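Local coordinates for protein ORC2 (Aeropyrum pernix, PDB 1W5T) that binds DNA and takes part in regulating the initiation of DNA replication, as a nucleotide-binding AAA+ ATPase that carries a C-terminal winged-helix domain, at residues L242-D247 with D284-A289; K267-M272 with D279-D284; D124-L129 with Y162-V167; S105-Q110 with H138-I143; G323-I328 with R334-D339. One frame throughout, in Å; residues are numbered along the deposited sequence.

Contact 1 (L242-D247 with D284-A289)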
# COMPACT_ATOMS: atom_id res chain seq x y z
N LEU A 242 21.19 12.90 5.09
CA LEU A 242 20.13 12.11 4.46
C LEU A 242 20.59 10.67 4.16
O LEU A 242 19.77 9.73 4.18
CB LEU A 242 19.67 12.77 3.16
CG LEU A 242 19.35 14.27 3.13
CD1 LEU A 242 18.98 14.70 1.70
CD2 LEU A 242 18.28 14.64 4.15
N GLU A 243 21.88 10.50 3.88
CA GLU A 243 22.43 9.18 3.58
C GLU A 243 22.30 8.27 4.77
O GLU A 243 22.07 7.07 4.60
CB GLU A 243 23.90 9.27 3.28
CG GLU A 243 24.21 9.58 1.86
CD GLU A 243 25.67 9.96 1.69
OE1 GLU A 243 26.55 9.17 2.17
OE2 GLU A 243 25.91 11.04 1.06
N LEU A 244 22.46 8.86 5.95
CA LEU A 244 22.35 8.17 7.21
C LEU A 244 20.99 7.51 7.38
O LEU A 244 20.87 6.52 8.11
CB LEU A 244 22.63 9.15 8.35
CG LEU A 244 24.12 9.56 8.43
CD1 LEU A 244 24.32 10.74 9.36
CD2 LEU A 244 25.10 8.37 8.80
N ILE A 245 19.96 8.06 6.75
CA ILE A 245 18.62 7.55 6.90
C ILE A 245 18.45 6.47 5.85
O ILE A 245 18.16 5.30 6.18
CB ILE A 245 17.58 8.65 6.76
CG1 ILE A 245 17.74 9.70 7.89
CG2 ILE A 245 16.17 8.05 6.88
CD1 ILE A 245 17.02 11.08 7.70
N SER A 246 18.70 6.86 4.60
CA SER A 246 18.54 5.97 3.45
C SER A 246 19.42 4.71 3.51
O SER A 246 18.96 3.65 3.13
CB SER A 246 18.68 6.72 2.11
OG SER A 246 19.86 7.50 2.04
N ASP A 247 20.64 4.82 4.05
CA ASP A 247 21.53 3.66 4.22
C ASP A 247 20.97 2.62 5.17
O ASP A 247 21.23 1.45 5.00
CB ASP A 247 22.91 4.06 4.73
CG ASP A 247 23.89 4.33 3.61
OD1 ASP A 247 23.45 4.67 2.49
OD2 ASP A 247 25.12 4.21 3.76
N ASP A 284 24.62 13.19 14.75
CA ASP A 284 24.10 12.62 16.00
C ASP A 284 22.57 12.66 16.05
O ASP A 284 21.93 11.67 16.42
CB ASP A 284 24.70 13.31 17.22
CG ASP A 284 26.21 13.01 17.41
OD1 ASP A 284 26.85 13.66 18.25
OD2 ASP A 284 26.85 12.16 16.76
N LEU A 285 22.00 13.80 15.67
CA LEU A 285 20.56 14.00 15.74
C LEU A 285 19.84 13.12 14.72
O LEU A 285 18.85 12.50 15.03
CB LEU A 285 20.21 15.49 15.57
CG LEU A 285 20.65 16.33 16.80
CD1 LEU A 285 20.73 17.83 16.48
CD2 LEU A 285 19.72 16.11 18.06
N VAL A 286 20.39 13.03 13.52
CA VAL A 286 19.85 12.16 12.48
C VAL A 286 19.92 10.72 12.94
O VAL A 286 18.92 10.01 12.91
CB VAL A 286 20.57 12.36 11.13
CG1 VAL A 286 20.16 11.31 10.10
CG2 VAL A 286 20.27 13.76 10.60
N ARG A 287 21.11 10.30 13.41
CA ARG A 287 21.26 8.94 13.89
C ARG A 287 20.36 8.64 15.07
O ARG A 287 19.74 7.57 15.14
CB ARG A 287 22.70 8.55 14.16
CG ARG A 287 23.47 8.26 12.87
CD ARG A 287 24.91 7.81 13.09
NE ARG A 287 25.57 8.77 13.99
CZ ARG A 287 26.53 9.62 13.62
NH1 ARG A 287 27.01 9.63 12.36
NH2 ARG A 287 27.01 10.44 14.54
N LYS A 288 20.29 9.58 16.00
CA LYS A 288 19.30 9.54 17.04
C LYS A 288 17.89 9.29 16.49
O LYS A 288 17.16 8.42 16.99
CB LYS A 288 19.31 10.85 17.83
CG LYS A 288 18.44 10.79 19.08
CD LYS A 288 19.20 10.10 20.25
CE LYS A 288 18.57 10.41 21.66
NZ LYS A 288 18.99 9.30 22.62
N ALA A 289 17.50 10.06 15.48
CA ALA A 289 16.14 10.00 14.95
C ALA A 289 15.86 8.60 14.39
O ALA A 289 14.77 8.07 14.57
CB ALA A 289 15.90 11.06 13.93
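In the helical lid of the AAA+ ATPase, helices 239-249 and 283-292 run side by side, and L244 and I245 of the first meet V286 and R287 of the second. The two short axes are 9.3 Å apart at closest approach and cross at -23°, nearly parallel, so the helices pack flank against flank through few side chains. V286 carries the middle of the contact. Its CG1, anti to the backbone N (chi1 171°), reaches across to the neighbouring helix and touches two residues at once: L244 CB lies 3.7 Å from V286 CG1, and I245 CG1 is equally near, 3.7 Å from the same V286 CG1. I245 crosses V286 at about a right angle, and its CD1 also rests on that methyl. I245 also touches L224 of helix 217-231 and A262 and L266 of helix 259-275, which ties the contact into the lid core; its side chain is about 9 Å from that of R227, an ATP-binding residue. The outer edge is polar. R287 bends at chi3 and carries its guanidinium back along its own helix, where NH1 forms a salt bridge with E283. A second salt bridge joins R287 NH2 to D284 OD2 at 2.8 Å, though as a hydrogen bond it is weak. With the guanidinium held by these two acids, its NH1 lies obliquely 4.2 Å from L244 CD1.

Contact 2 (K267-M272 with D279-D284)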
# COMPACT_ATOMS: atom_id res chain seq x y z
N LYS A 267 12.08 14.40 9.49
CA LYS A 267 11.27 15.29 10.28
C LYS A 267 11.74 15.39 11.71
O LYS A 267 12.01 16.51 12.19
CB LYS A 267 9.80 14.89 10.31
CG LYS A 267 8.88 16.07 10.76
CD LYS A 267 7.41 15.67 10.78
CE LYS A 267 6.99 15.18 12.19
NZ LYS A 267 6.04 14.00 12.22
N MET A 268 11.82 14.23 12.37
CA MET A 268 12.17 14.12 13.78
C MET A 268 13.53 14.73 14.04
O MET A 268 13.69 15.49 14.98
CB MET A 268 12.25 12.65 14.23
CG MET A 268 10.94 11.92 14.44
SD MET A 268 11.25 10.10 14.85
CE MET A 268 12.16 10.24 16.42
N ALA A 269 14.50 14.40 13.19
CA ALA A 269 15.84 14.91 13.34
C ALA A 269 15.79 16.43 13.35
O ALA A 269 16.41 17.07 14.16
CB ALA A 269 16.76 14.38 12.27
N CYS A 270 14.99 17.01 12.46
CA CYS A 270 14.85 18.46 12.40
C CYS A 270 14.23 19.09 13.67
O CYS A 270 14.73 20.12 14.17
CB CYS A 270 14.05 18.86 11.18
SG CYS A 270 15.03 18.70 9.71
N GLU A 271 13.17 18.48 14.17
CA GLU A 271 12.57 18.95 15.41
C GLU A 271 13.44 18.74 16.66
O GLU A 271 13.37 19.54 17.60
CB GLU A 271 11.09 18.54 15.60
CG GLU A 271 10.70 17.09 15.35
CD GLU A 271 9.20 16.91 15.05
OE1 GLU A 271 8.54 17.88 14.61
OE2 GLU A 271 8.67 15.79 15.25
N MET A 272 14.26 17.69 16.63
CA MET A 272 15.28 17.44 17.65
C MET A 272 16.34 18.54 17.66
O MET A 272 16.79 18.95 18.74
CB MET A 272 15.93 16.08 17.45
CG MET A 272 15.18 14.92 18.09
SD MET A 272 15.86 13.31 17.52
CE MET A 272 14.77 12.22 18.27
N ASP A 279 20.44 25.38 14.71
CA ASP A 279 19.76 25.82 13.49
C ASP A 279 20.22 25.07 12.24
O ASP A 279 19.97 25.50 11.11
CB ASP A 279 19.89 27.34 13.27
CG ASP A 279 21.32 27.78 13.08
OD1 ASP A 279 21.54 29.03 13.08
OD2 ASP A 279 22.26 26.96 12.94
N SER A 280 20.91 23.95 12.47
CA SER A 280 21.22 23.01 11.43
C SER A 280 21.17 21.58 12.01
O SER A 280 21.12 21.40 13.25
CB SER A 280 22.60 23.31 10.88
OG SER A 280 23.49 23.42 11.96
N LEU A 281 21.13 20.58 11.12
CA LEU A 281 21.24 19.20 11.55
C LEU A 281 22.66 18.85 11.94
O LEU A 281 23.63 19.50 11.52
CB LEU A 281 20.80 18.23 10.46
CG LEU A 281 19.36 18.27 10.00
CD1 LEU A 281 19.15 17.36 8.78
CD2 LEU A 281 18.41 17.92 11.13
N SER A 282 22.77 17.81 12.76
CA SER A 282 24.05 17.16 12.95
C SER A 282 23.84 15.67 12.74
O SER A 282 22.69 15.20 12.79
CB SER A 282 24.61 17.49 14.34
OG SER A 282 23.88 16.83 15.34
N GLU A 283 24.91 14.93 12.48
CA GLU A 283 24.82 13.50 12.33
C GLU A 283 24.25 12.75 13.54
O GLU A 283 23.50 11.77 13.37
CB GLU A 283 26.19 12.95 11.97
CG GLU A 283 26.79 13.68 10.79
CD GLU A 283 27.93 12.94 10.19
OE1 GLU A 283 28.62 13.47 9.29
OE2 GLU A 283 28.17 11.83 10.64
N ASP A 284 24.62 13.19 14.75
CA ASP A 284 24.10 12.62 16.00
C ASP A 284 22.57 12.66 16.05
O ASP A 284 21.93 11.67 16.42
CB ASP A 284 24.70 13.31 17.22
CG ASP A 284 26.21 13.01 17.41
OD1 ASP A 284 26.85 13.66 18.25
OD2 ASP A 284 26.85 12.16 16.76
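L281 leans out of the extended residues before helix 283-292 and lays one methyl against A269 and C270 of helix 259-275. From CB the chain turns beside its own backbone N, with CG anti to the carbonyl carbon (chi1 -64°), and this turn brings the end of the side chain nearer the helix than its root would suggest. L281 CB comes near nothing on the helix, L281 CG and CD1 each stay 4.4 Å from C270 SG, and CD2 makes the close contacts. That methyl sits over the peptide between A269 and C270: A269 O is 3.7 Å from L281 CD2, and A269 C is just as near. On one flank of the peptide, A269 CB comes to 4.1 Å from L281 CD2. On the other, C270 SG stands 3.7 Å from L281 CD2, the sulfur lying beside its own backbone N. One methyl is therefore received by a small apolar side chain, a sulfur and a stretch of helix backbone, and all three residues are buried. The backbone of L281 is held separately by hydrogen bonding to V236, and its side chain also touches H241 of helix 239-249. Immediately after it, S282 takes the N-cap position of helix 283-292, while A269 goes on to meet V286 and A289 of that helix. Here a connection between two successive helices is pinned by a leucine just ahead of the next N-cap, within the small helical lid of an AAA+ ATPase.

Contact 3 (D124-L129 with Y162-V167)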
# COMPACT_ATOMS: atom_id res chain seq x y z
N ASP A 124 -28.67 4.48 -8.27
CA ASP A 124 -29.33 5.73 -8.64
C ASP A 124 -28.35 6.89 -8.51
O ASP A 124 -28.33 7.80 -9.36
CB ASP A 124 -30.57 5.99 -7.79
CG ASP A 124 -31.80 5.21 -8.26
OD1 ASP A 124 -31.71 4.20 -9.01
OD2 ASP A 124 -32.95 5.54 -7.88
N ILE A 125 -27.50 6.83 -7.49
CA ILE A 125 -26.46 7.83 -7.30
C ILE A 125 -25.45 7.85 -8.47
O ILE A 125 -24.98 8.89 -8.90
CB ILE A 125 -25.69 7.62 -5.96
CG1 ILE A 125 -26.63 7.66 -4.74
CG2 ILE A 125 -24.59 8.67 -5.84
CD1 ILE A 125 -25.90 7.34 -3.39
N LEU A 126 -25.14 6.66 -8.96
CA LEU A 126 -24.29 6.46 -10.09
C LEU A 126 -24.94 7.05 -11.34
O LEU A 126 -24.27 7.71 -12.13
CB LEU A 126 -24.02 4.97 -10.23
CG LEU A 126 -22.72 4.54 -10.92
CD1 LEU A 126 -21.51 5.15 -10.27
CD2 LEU A 126 -22.61 3.02 -10.93
N LYS A 127 -26.25 6.84 -11.49
CA LYS A 127 -27.01 7.45 -12.61
C LYS A 127 -26.95 8.96 -12.58
O LYS A 127 -26.70 9.54 -13.61
CB LYS A 127 -28.49 7.02 -12.62
CG LYS A 127 -28.72 5.55 -12.88
CD LYS A 127 -30.23 5.27 -12.98
CE LYS A 127 -30.57 3.78 -12.83
NZ LYS A 127 -31.42 3.55 -11.60
N ALA A 128 -27.18 9.58 -11.41
CA ALA A 128 -27.19 11.06 -11.26
C ALA A 128 -25.80 11.66 -11.55
O ALA A 128 -25.65 12.76 -12.13
CB ALA A 128 -27.66 11.46 -9.89
N LEU A 129 -24.79 10.90 -11.14
CA LEU A 129 -23.38 11.18 -11.40
C LEU A 129 -23.13 11.19 -12.90
O LEU A 129 -22.61 12.18 -13.42
CB LEU A 129 -22.51 10.12 -10.71
CG LEU A 129 -21.14 10.43 -10.10
CD1 LEU A 129 -20.88 11.91 -9.80
CD2 LEU A 129 -20.97 9.52 -8.82
N TYR A 162 -19.39 -4.97 -9.86
CA TYR A 162 -19.55 -5.24 -11.27
C TYR A 162 -20.14 -4.04 -11.99
O TYR A 162 -19.60 -3.62 -12.99
CB TYR A 162 -20.44 -6.44 -11.43
CG TYR A 162 -20.38 -7.08 -12.76
CD1 TYR A 162 -20.93 -6.44 -13.89
CD2 TYR A 162 -19.79 -8.33 -12.91
CE1 TYR A 162 -20.89 -7.03 -15.12
CE2 TYR A 162 -19.75 -8.93 -14.16
CZ TYR A 162 -20.30 -8.27 -15.26
OH TYR A 162 -20.28 -8.84 -16.52
N THR A 163 -21.25 -3.50 -11.48
CA THR A 163 -21.90 -2.37 -12.13
C THR A 163 -21.03 -1.11 -12.03
O THR A 163 -20.85 -0.39 -13.02
CB THR A 163 -23.37 -2.13 -11.63
OG1 THR A 163 -23.36 -1.75 -10.25
CG2 THR A 163 -24.16 -3.42 -11.61
N LEU A 164 -20.47 -0.88 -10.84
CA LEU A 164 -19.52 0.22 -10.60
C LEU A 164 -18.37 0.22 -11.59
O LEU A 164 -18.08 1.22 -12.22
CB LEU A 164 -18.97 0.19 -9.17
CG LEU A 164 -17.91 1.26 -8.87
CD1 LEU A 164 -18.50 2.67 -8.85
CD2 LEU A 164 -17.12 0.98 -7.59
N LEU A 165 -17.71 -0.93 -11.73
CA LEU A 165 -16.48 -1.01 -12.51
C LEU A 165 -16.80 -1.26 -13.98
O LEU A 165 -15.94 -1.16 -14.84
CB LEU A 165 -15.54 -2.08 -11.94
CG LEU A 165 -14.49 -1.75 -10.88
CD1 LEU A 165 -14.46 -0.30 -10.36
CD2 LEU A 165 -14.68 -2.66 -9.74
N ARG A 166 -18.06 -1.57 -14.25
CA ARG A 166 -18.54 -1.66 -15.63
C ARG A 166 -19.69 -0.68 -15.89
O ARG A 166 -20.62 -0.98 -16.65
CB ARG A 166 -18.94 -3.10 -15.96
CG ARG A 166 -17.72 -4.01 -16.20
CD ARG A 166 -17.97 -5.50 -16.07
NE ARG A 166 -17.62 -6.21 -17.30
CZ ARG A 166 -18.50 -6.75 -18.13
NH1 ARG A 166 -19.81 -6.69 -17.85
NH2 ARG A 166 -18.08 -7.36 -19.22
N VAL A 167 -19.60 0.49 -15.27
CA VAL A 167 -20.63 1.51 -15.30
C VAL A 167 -21.15 1.93 -16.70
O VAL A 167 -22.36 2.08 -16.90
CB VAL A 167 -20.20 2.75 -14.48
CG1 VAL A 167 -18.91 3.34 -15.05
CG2 VAL A 167 -21.33 3.79 -14.40
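L126 and L164 both carry CG anti to the backbone N (chi1 -154° and 176°), and with these torsions they meet between two helices flanking the parallel sheet of the AAA+ domain. Helix 122-136 presents L126; the end of helix 158-165 and the start of helix 167-170 present L164 and V167. Both branches of L126 take part. Its CD1 reaches the L164 side chain, which it crosses at about a right angle, and L126 CD1 stands 4.2 Å from L164 CD1. Its CD2 lies over the helix backbone near L164 CA and also meets V167, with L126 CD2 3.8 Å from V167 CG2. The branch point, L126 CG, is equally near the same valine methyl, which therefore rests against the base of the fork as well. Replacing L126 with an alanine would probably open a gap between the helices, leaving V167 CG2 and L164 CD1 without the forked end that now lies between them. L126 also packs on L104 of helix 100-111 and on I171, while L164 leans on F182 of strand 180-186, linking these helices to the sheet. K127 folds back to D124 in a salt bridge, K127 NZ being 2.7 Å from D124 OD1. The ammonium approaches that oxygen from above the carboxylate plane, 38° out of it. Across the contact, L126 CD2 also passes 4.4 Å from the backbone oxygen T163 O.

Contact 4 (S105-Q110 with H138-I143)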
# COMPACT_ATOMS: atom_id res chain seq x y z
N SER A 105 -21.52 8.24 -1.93
CA SER A 105 -21.87 9.57 -1.45
C SER A 105 -20.60 10.35 -1.13
O SER A 105 -20.54 11.57 -1.28
CB SER A 105 -22.85 9.51 -0.27
OG SER A 105 -22.24 8.86 0.83
N LEU A 106 -19.55 9.64 -0.75
CA LEU A 106 -18.24 10.27 -0.65
C LEU A 106 -17.79 10.78 -2.03
O LEU A 106 -17.34 11.91 -2.15
CB LEU A 106 -17.21 9.32 -0.01
CG LEU A 106 -17.40 9.11 1.51
CD1 LEU A 106 -16.47 7.99 2.01
CD2 LEU A 106 -17.23 10.40 2.36
N ILE A 107 -17.95 9.98 -3.08
CA ILE A 107 -17.57 10.45 -4.41
C ILE A 107 -18.35 11.74 -4.85
O ILE A 107 -17.72 12.67 -5.37
CB ILE A 107 -17.62 9.31 -5.49
CG1 ILE A 107 -16.56 8.23 -5.21
CG2 ILE A 107 -17.46 9.87 -6.89
CD1 ILE A 107 -16.85 6.90 -5.90
N VAL A 108 -19.68 11.79 -4.64
CA VAL A 108 -20.44 13.03 -4.94
C VAL A 108 -20.03 14.27 -4.12
O VAL A 108 -19.92 15.35 -4.69
CB VAL A 108 -22.04 12.89 -4.99
CG1 VAL A 108 -22.54 11.48 -4.97
CG2 VAL A 108 -22.74 13.75 -3.91
N ARG A 109 -19.84 14.12 -2.79
CA ARG A 109 -19.32 15.17 -1.90
C ARG A 109 -18.12 15.83 -2.61
O ARG A 109 -18.09 17.03 -2.80
CB ARG A 109 -18.86 14.56 -0.54
CG ARG A 109 -19.87 14.58 0.67
CD ARG A 109 -19.22 14.39 2.15
NE ARG A 109 -17.88 13.74 2.19
CZ ARG A 109 -16.72 14.16 2.73
NH1 ARG A 109 -15.67 13.38 2.60
NH2 ARG A 109 -16.57 15.31 3.39
N GLN A 110 -17.16 15.01 -3.04
CA GLN A 110 -15.97 15.49 -3.74
C GLN A 110 -16.15 16.20 -5.10
O GLN A 110 -15.37 17.07 -5.42
CB GLN A 110 -14.95 14.37 -3.86
CG GLN A 110 -14.20 14.19 -2.55
CD GLN A 110 -13.27 13.04 -2.59
OE1 GLN A 110 -13.59 11.97 -2.09
NE2 GLN A 110 -12.12 13.24 -3.17
N HIS A 138 -17.93 17.23 -18.00
CA HIS A 138 -16.80 16.91 -17.18
C HIS A 138 -16.47 15.39 -17.27
O HIS A 138 -17.32 14.54 -17.57
CB HIS A 138 -17.12 17.27 -15.72
CG HIS A 138 -17.15 18.72 -15.42
ND1 HIS A 138 -17.57 19.20 -14.19
CD2 HIS A 138 -16.85 19.81 -16.16
CE1 HIS A 138 -17.48 20.53 -14.18
NE2 HIS A 138 -17.04 20.92 -15.37
N TYR A 139 -15.23 15.04 -16.94
CA TYR A 139 -14.84 13.65 -16.75
C TYR A 139 -14.44 13.42 -15.26
O TYR A 139 -14.07 14.36 -14.56
CB TYR A 139 -13.69 13.35 -17.67
CG TYR A 139 -14.05 13.64 -19.11
CD1 TYR A 139 -13.93 14.95 -19.66
CD2 TYR A 139 -14.52 12.62 -19.91
CE1 TYR A 139 -14.30 15.19 -21.01
CE2 TYR A 139 -14.87 12.85 -21.23
CZ TYR A 139 -14.76 14.10 -21.78
OH TYR A 139 -15.11 14.23 -23.11
N LEU A 140 -14.56 12.19 -14.78
CA LEU A 140 -14.29 11.91 -13.37
C LEU A 140 -13.37 10.72 -13.27
O LEU A 140 -13.68 9.64 -13.73
CB LEU A 140 -15.60 11.65 -12.61
CG LEU A 140 -15.60 11.23 -11.13
CD1 LEU A 140 -15.25 12.39 -10.15
CD2 LEU A 140 -16.92 10.58 -10.75
N LEU A 141 -12.22 10.92 -12.68
CA LEU A 141 -11.30 9.84 -12.42
C LEU A 141 -11.31 9.56 -10.90
O LEU A 141 -11.01 10.43 -10.07
CB LEU A 141 -9.93 10.19 -12.99
CG LEU A 141 -8.75 9.24 -12.94
CD1 LEU A 141 -9.17 7.79 -13.06
CD2 LEU A 141 -7.80 9.60 -14.03
N VAL A 142 -11.76 8.34 -10.57
CA VAL A 142 -11.98 7.93 -9.21
C VAL A 142 -10.83 7.04 -8.68
O VAL A 142 -10.55 5.99 -9.26
CB VAL A 142 -13.33 7.15 -9.08
CG1 VAL A 142 -13.63 6.83 -7.58
CG2 VAL A 142 -14.50 7.95 -9.70
N ILE A 143 -10.16 7.47 -7.62
CA ILE A 143 -9.23 6.55 -6.92
C ILE A 143 -10.01 5.82 -5.82
O ILE A 143 -10.57 6.48 -4.94
CB ILE A 143 -8.04 7.30 -6.25
CG1 ILE A 143 -7.29 8.21 -7.25
CG2 ILE A 143 -7.09 6.29 -5.52
CD1 ILE A 143 -6.28 9.16 -6.62
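I107 points from helix 100-111 toward strand 139-145 and meets V142 and L140 with separate branches. Its longer arm crosses V142 at about a right angle: I107 CD1 is 3.6 Å from V142 CG1, and I107 CG1 lies 4.0 Å from the same methyl. The shorter branch, CG2, is anti to the backbone N and runs at a slant to L140, where I107 CG2 is 4.0 Å from L140 CD2. As alternate strand residues, L140 and V142 lie on the sheet face that carries helix 100-111, L140 pointing at the helix and V142 reaching it with CG1, while L141 and I143 pack on helix 65-82. This is the layered packing of a P-loop AAA+ domain, a parallel sheet with helices on either side. V92 of the adjacent strand and L129 of helix 122-136 also touch I107. These contacts are carbon to carbon and all three residues are buried, so here the helix is probably held to the strand by shape and exclusion of water.

Contact 5 (G323-I328 with R334-D339)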
# COMPACT_ATOMS: atom_id res chain seq x y z
N GLY A 323 19.23 -15.66 17.12
CA GLY A 323 20.50 -16.23 17.58
C GLY A 323 21.64 -16.27 16.56
O GLY A 323 22.44 -17.20 16.57
N GLY A 324 21.70 -15.28 15.67
CA GLY A 324 22.81 -15.11 14.73
C GLY A 324 23.02 -16.18 13.66
O GLY A 324 24.04 -16.15 12.94
N MET A 325 22.09 -17.13 13.55
CA MET A 325 22.18 -18.19 12.55
C MET A 325 21.06 -18.01 11.53
O MET A 325 20.15 -18.84 11.40
CB MET A 325 22.16 -19.57 13.23
CG MET A 325 22.18 -20.79 12.30
SD MET A 325 20.73 -21.88 12.55
CE MET A 325 20.50 -21.78 14.49
N GLU A 326 21.12 -16.90 10.81
CA GLU A 326 20.16 -16.59 9.75
C GLU A 326 20.29 -17.63 8.60
O GLU A 326 21.38 -17.83 8.06
CB GLU A 326 20.33 -15.13 9.28
CG GLU A 326 19.96 -14.83 7.83
CD GLU A 326 20.81 -13.73 7.21
OE1 GLU A 326 22.06 -13.88 7.22
OE2 GLU A 326 20.24 -12.73 6.73
N TRP A 327 19.17 -18.28 8.28
CA TRP A 327 19.06 -19.41 7.33
C TRP A 327 19.09 -20.73 8.09
O TRP A 327 20.13 -21.09 8.63
CB TRP A 327 20.13 -19.44 6.22
CG TRP A 327 20.04 -18.37 5.16
CD1 TRP A 327 20.97 -17.40 4.90
CD2 TRP A 327 18.98 -18.16 4.21
NE1 TRP A 327 20.56 -16.60 3.86
CE2 TRP A 327 19.34 -17.04 3.42
CE3 TRP A 327 17.76 -18.80 3.95
CZ2 TRP A 327 18.52 -16.54 2.39
CZ3 TRP A 327 16.95 -18.30 2.92
CH2 TRP A 327 17.33 -17.19 2.16
N ILE A 328 17.94 -21.42 8.15
CA ILE A 328 17.80 -22.75 8.77
C ILE A 328 17.30 -23.78 7.75
O ILE A 328 16.39 -23.52 6.97
CB ILE A 328 16.88 -22.72 10.04
CG1 ILE A 328 16.84 -24.11 10.72
CG2 ILE A 328 15.46 -22.23 9.72
CD1 ILE A 328 15.99 -24.19 11.98
N ARG A 334 12.00 -28.92 10.53
CA ARG A 334 11.08 -30.02 10.80
C ARG A 334 11.34 -30.64 12.18
O ARG A 334 10.39 -30.84 12.97
CB ARG A 334 11.19 -31.09 9.70
CG ARG A 334 10.14 -32.22 9.75
CD ARG A 334 8.68 -31.75 9.94
NE ARG A 334 7.84 -32.83 10.47
CZ ARG A 334 6.50 -32.86 10.45
NH1 ARG A 334 5.84 -33.87 10.97
NH2 ARG A 334 5.82 -31.87 9.93
N GLN A 335 12.61 -30.93 12.47
CA GLN A 335 12.99 -31.50 13.77
C GLN A 335 12.51 -30.62 14.93
O GLN A 335 11.76 -31.08 15.79
CB GLN A 335 14.50 -31.66 13.86
CG GLN A 335 14.98 -33.01 14.32
CD GLN A 335 16.46 -33.22 14.00
OE1 GLN A 335 17.23 -33.69 14.86
NE2 GLN A 335 16.87 -32.84 12.78
N ARG A 336 12.93 -29.36 14.91
CA ARG A 336 12.50 -28.37 15.89
C ARG A 336 10.99 -28.17 15.96
O ARG A 336 10.45 -27.87 17.01
CB ARG A 336 13.17 -27.03 15.61
CG ARG A 336 14.65 -26.98 15.97
CD ARG A 336 15.27 -25.63 15.75
NE ARG A 336 16.72 -25.69 15.86
CZ ARG A 336 17.53 -24.63 15.77
NH1 ARG A 336 18.85 -24.81 15.90
NH2 ARG A 336 17.05 -23.40 15.55
N TYR A 337 10.31 -28.31 14.82
CA TYR A 337 8.87 -28.14 14.75
C TYR A 337 8.18 -29.26 15.51
O TYR A 337 7.27 -29.00 16.31
CB TYR A 337 8.39 -28.11 13.29
CG TYR A 337 6.89 -28.31 13.18
CD1 TYR A 337 6.01 -27.33 13.61
CD2 TYR A 337 6.37 -29.51 12.70
CE1 TYR A 337 4.66 -27.51 13.54
CE2 TYR A 337 5.00 -29.71 12.64
CZ TYR A 337 4.15 -28.70 13.06
OH TYR A 337 2.79 -28.88 12.98
N GLU A 338 8.60 -30.50 15.24
CA GLU A 338 8.09 -31.68 15.95
C GLU A 338 8.40 -31.58 17.44
O GLU A 338 7.49 -31.69 18.27
CB GLU A 338 8.66 -32.97 15.36
CG GLU A 338 8.06 -33.35 14.00
CD GLU A 338 8.85 -34.44 13.29
OE1 GLU A 338 8.24 -35.27 12.60
OE2 GLU A 338 10.08 -34.45 13.43
N ASP A 339 9.67 -31.34 17.74
CA ASP A 339 10.14 -31.05 19.09
C ASP A 339 9.24 -29.97 19.73
O ASP A 339 8.67 -30.20 20.81
CB ASP A 339 11.62 -30.58 19.09
CG ASP A 339 12.67 -31.73 18.89
OD1 ASP A 339 12.33 -32.93 18.95
OD2 ASP A 339 13.89 -31.51 18.65
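The R336 guanidinium, in the C-terminal winged-helix domain, has I328 CD1 over one face and M325 CE at its edge, near its plane. R336 sits on helix 330-345 and extends from CG to NE, which carries the flat group out to the loop leading into strand 328-329. On the face, I328 CD1 is 3.8 Å from R336 NH2, and it stays close to the stem too, 4.1 Å from R336 CD. I328 crosses the arginine at a slant and belongs to the short strand that hydrogen-bonds to F384. The methionine comes from the opposite direction to the edge of the group, bent at chi2 and chi3 to bring its methyl round. With R336 cut back to alanine, I328 CD1 would probably lose the face it lies on and M325 CE the edge it meets, freeing the methionine end to turn. The R336 side chain also touches A320 of helix 308-322. At the edge, M325 CE lies 3.7 Å from R336 NH1 and 4.0 Å from R336 NH2.

How the contacts relate
Contacts 1 and 2 form one unit in the lid: they share D284 and helix 283-292, their centres are 9 Å apart, and A289 CB touches A269 N at 3.7 Å. The I245 side chain is about 11 Å from the bound ATP analogue, not in contact, and that of C270 about 9 Å from that of R227. Contacts 3 and 4 make a second unit around the parallel sheet of the AAA+ core, centres 11 Å apart, where I125 CG2 meets V108 CG1 at 3.6 Å; the two interleave along the sequence. The centres of contacts 1 and 4 are 41 Å apart. Contact 5 stands alone in the winged-helix domain, its nearest atoms about 14 Å from contact 1.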